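Local coordinates for protein Diedel (Drosophila melanogaster, PDB 3ZZO) that acts as a secreted cytokine that promotes survival of viral infection by suppressing the immune deficiency pathway and limits intestinal stem cell proliferation after bacterial infection, at residues A[7-12]-A[33-38]. Sequence-based numbering, arbitrary orientation.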
loop_
_atom_site.group_PDB
_atom_site.type_symbol
_atom_site.label_atom_id
_atom_site.label_comp_id
_atom_site.label_asym_id
_atom_site.label_seq_id
_atom_site.Cartn_x
_atom_site.Cartn_y
_atom_site.Cartn_z
ATOM N N GLU A 7 0.326 -3.900 3.151
ATOM C CA GLU A 7 1.493 -3.404 3.873
ATOM C C GLU A 7 1.222 -2.025 4.400
ATOM O O GLU A 7 0.653 -1.172 3.724
ATOM C CB GLU A 7 2.764 -3.357 3.011
ATOM C CG GLU A 7 3.395 -4.695 2.757
ATOM C CD GLU A 7 4.650 -4.600 1.942
ATOM O OE1 GLU A 7 4.899 -3.602 1.262
ATOM O OE2 GLU A 7 5.408 -5.623 1.972
ATOM N N LEU A 8 1.690 -1.790 5.610
ATOM C CA LEU A 8 1.746 -0.465 6.229
ATOM C C LEU A 8 3.126 0.098 5.994
ATOM O O LEU A 8 4.117 -0.507 6.435
ATOM C CB LEU A 8 1.545 -0.600 7.764
ATOM C CG LEU A 8 0.295 -1.353 8.309
ATOM C CD1 LEU A 8 0.488 -1.761 9.761
ATOM C CD2 LEU A 8 -0.955 -0.526 8.100
ATOM N N VAL A 9 3.245 1.208 5.300
ATOM C CA VAL A 9 4.508 1.790 4.939
ATOM C C VAL A 9 4.645 3.176 5.529
ATOM O O VAL A 9 3.758 4.020 5.362
ATOM C CB VAL A 9 4.660 1.873 3.413
ATOM C CG1 VAL A 9 6.023 2.447 3.007
ATOM C CG2 VAL A 9 4.433 0.515 2.758
ATOM N N GLU A 10 5.742 3.415 6.249
ATOM C CA GLU A 10 6.096 4.752 6.719
ATOM C C GLU A 10 7.291 5.213 5.913
ATOM O O GLU A 10 8.224 4.448 5.673
ATOM C CB GLU A 10 6.460 4.749 8.211
ATOM C CG GLU A 10 5.318 4.392 9.095
ATOM C CD GLU A 10 5.695 4.509 10.582
ATOM O OE1 GLU A 10 6.770 5.056 10.958
ATOM O OE2 GLU A 10 4.915 3.963 11.409
ATOM N N PHE A 11 7.262 6.470 5.483
ATOM C CA PHE A 11 8.297 6.950 4.572
ATOM C C PHE A 11 8.383 8.462 4.636
ATOM O O PHE A 11 7.438 9.135 5.084
ATOM C CB PHE A 11 7.969 6.507 3.132
ATOM C CG PHE A 11 6.670 7.073 2.579
ATOM C CD1 PHE A 11 5.448 6.464 2.874
ATOM C CD2 PHE A 11 6.677 8.209 1.780
ATOM C CE1 PHE A 11 4.280 7.017 2.394
ATOM C CE2 PHE A 11 5.481 8.757 1.298
ATOM C CZ PHE A 11 4.295 8.150 1.610
ATOM N N LYS A 12 9.471 8.994 4.137
ATOM C CA LYS A 12 9.627 10.427 3.915
ATOM C C LYS A 12 9.737 10.652 2.412
ATOM O O LYS A 12 9.848 9.706 1.635
ATOM C CB LYS A 12 10.806 10.986 4.699
ATOM C CG LYS A 12 10.481 11.086 6.172
ATOM C CD LYS A 12 11.677 11.508 7.066
ATOM C CE LYS A 12 11.265 11.568 8.547
ATOM N NZ LYS A 12 12.451 11.738 9.420
ATOM N N VAL A 33 1.050 5.088 4.786
ATOM C CA VAL A 33 0.093 4.614 3.801
ATOM C C VAL A 33 -0.073 3.098 3.968
ATOM O O VAL A 33 0.860 2.395 4.359
ATOM C CB VAL A 33 0.577 4.973 2.368
ATOM C CG1 VAL A 33 1.869 4.226 1.976
ATOM C CG2 VAL A 33 -0.531 4.759 1.317
ATOM N N THR A 34 -1.254 2.595 3.609
ATOM C CA THR A 34 -1.529 1.169 3.553
ATOM C C THR A 34 -1.698 0.841 2.082
ATOM O O THR A 34 -2.575 1.414 1.436
ATOM C CB THR A 34 -2.786 0.809 4.339
ATOM O OG1 THR A 34 -2.601 1.205 5.695
ATOM C CG2 THR A 34 -3.054 -0.655 4.315
ATOM N N ILE A 35 -0.883 -0.087 1.565
ATOM C CA ILE A 35 -0.864 -0.421 0.149
ATOM C C ILE A 35 -1.222 -1.866 -0.093
ATOM O O ILE A 35 -1.095 -2.735 0.758
ATOM C CB ILE A 35 0.537 -0.128 -0.463
ATOM C CG1 ILE A 35 1.637 -0.985 0.173
ATOM C CG2 ILE A 35 0.846 1.351 -0.422
ATOM C CD1 ILE A 35 2.962 -0.982 -0.570
ATOM N N CYS A 36 -1.645 -2.112 -1.336
ATOM C CA CYS A 36 -1.756 -3.437 -1.899
ATOM C C CYS A 36 -0.487 -3.781 -2.684
ATOM O O CYS A 36 0.464 -2.981 -2.730
ATOM C CB CYS A 36 -3.010 -3.531 -2.783
ATOM S SG CYS A 36 -4.557 -3.154 -1.910
ATOM N N ALA A 37 -0.465 -4.958 -3.294
ATOM C CA ALA A 37 0.754 -5.417 -3.983
ATOM C C ALA A 37 1.174 -4.564 -5.156
ATOM O O ALA A 37 2.342 -4.591 -5.525
ATOM C CB ALA A 37 0.592 -6.878 -4.428
ATOM N N ASP A 38 0.242 -3.815 -5.722
ATOM C CA ASP A 38 0.539 -2.890 -6.805
ATOM C C ASP A 38 1.219 -1.615 -6.355
ATOM O O ASP A 38 1.516 -0.744 -7.177
ATOM C CB ASP A 38 -0.722 -2.593 -7.624
ATOM C CG ASP A 38 -1.797 -1.841 -6.864
ATOM O OD1 ASP A 38 -1.753 -1.735 -5.608
ATOM O OD2 ASP A 38 -2.744 -1.372 -7.571
#
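With chi1 at 63°, Ile-35 sets CG1 between its backbone N and carbonyl carbon, and the extended chain beyond carries CD1 to a point 3.9 Å from CG2 of Val-9. Val-33 places CG1 in the same way (chi1 66°), and this methyl lies 3.7 Å from CE1 of Phe-11, meeting the ring obliquely. Beta-branched residues suit an extended backbone, and here they give an apolar surface on the face that carries Val-9, Val-33 and Ile-35. Glu-7 lies on the same face: its CB packs on Ile-35 CG1, while the extended chain carries the carboxylate to Ser-69, whose backbone N gives OE1 a weak hydrogen bond.

Strands 6-13 and 31-35 are the central antiparallel pair of the ferredoxin-like subdomain, SD1, whose helix covers one face of the sheet. Phe-72 of helix 69-75 rests on Val-33 and Ile-35 and meets Phe-11 edge-to-face. Four backbone bonds join residues 7-12 to 33-38, two in each of the hydrogen-bonded pairs Glu-7/Ile-35 and Val-9/Val-33; the straightest, from Val-9 N to Val-33 O, measures 2.8 Å. Phe-11 and Cys-31 continue the pairing. Between them, the non-hydrogen-bonded pair Leu-8/Thr-34 points to the opposite face, where both are partly exposed; the hydroxyl of Thr-34 suits this setting, and Leu-8 touches Leu-89 of strand 81-89. Just past the strand, Cys-36 is tied by a disulfide to Cys-47.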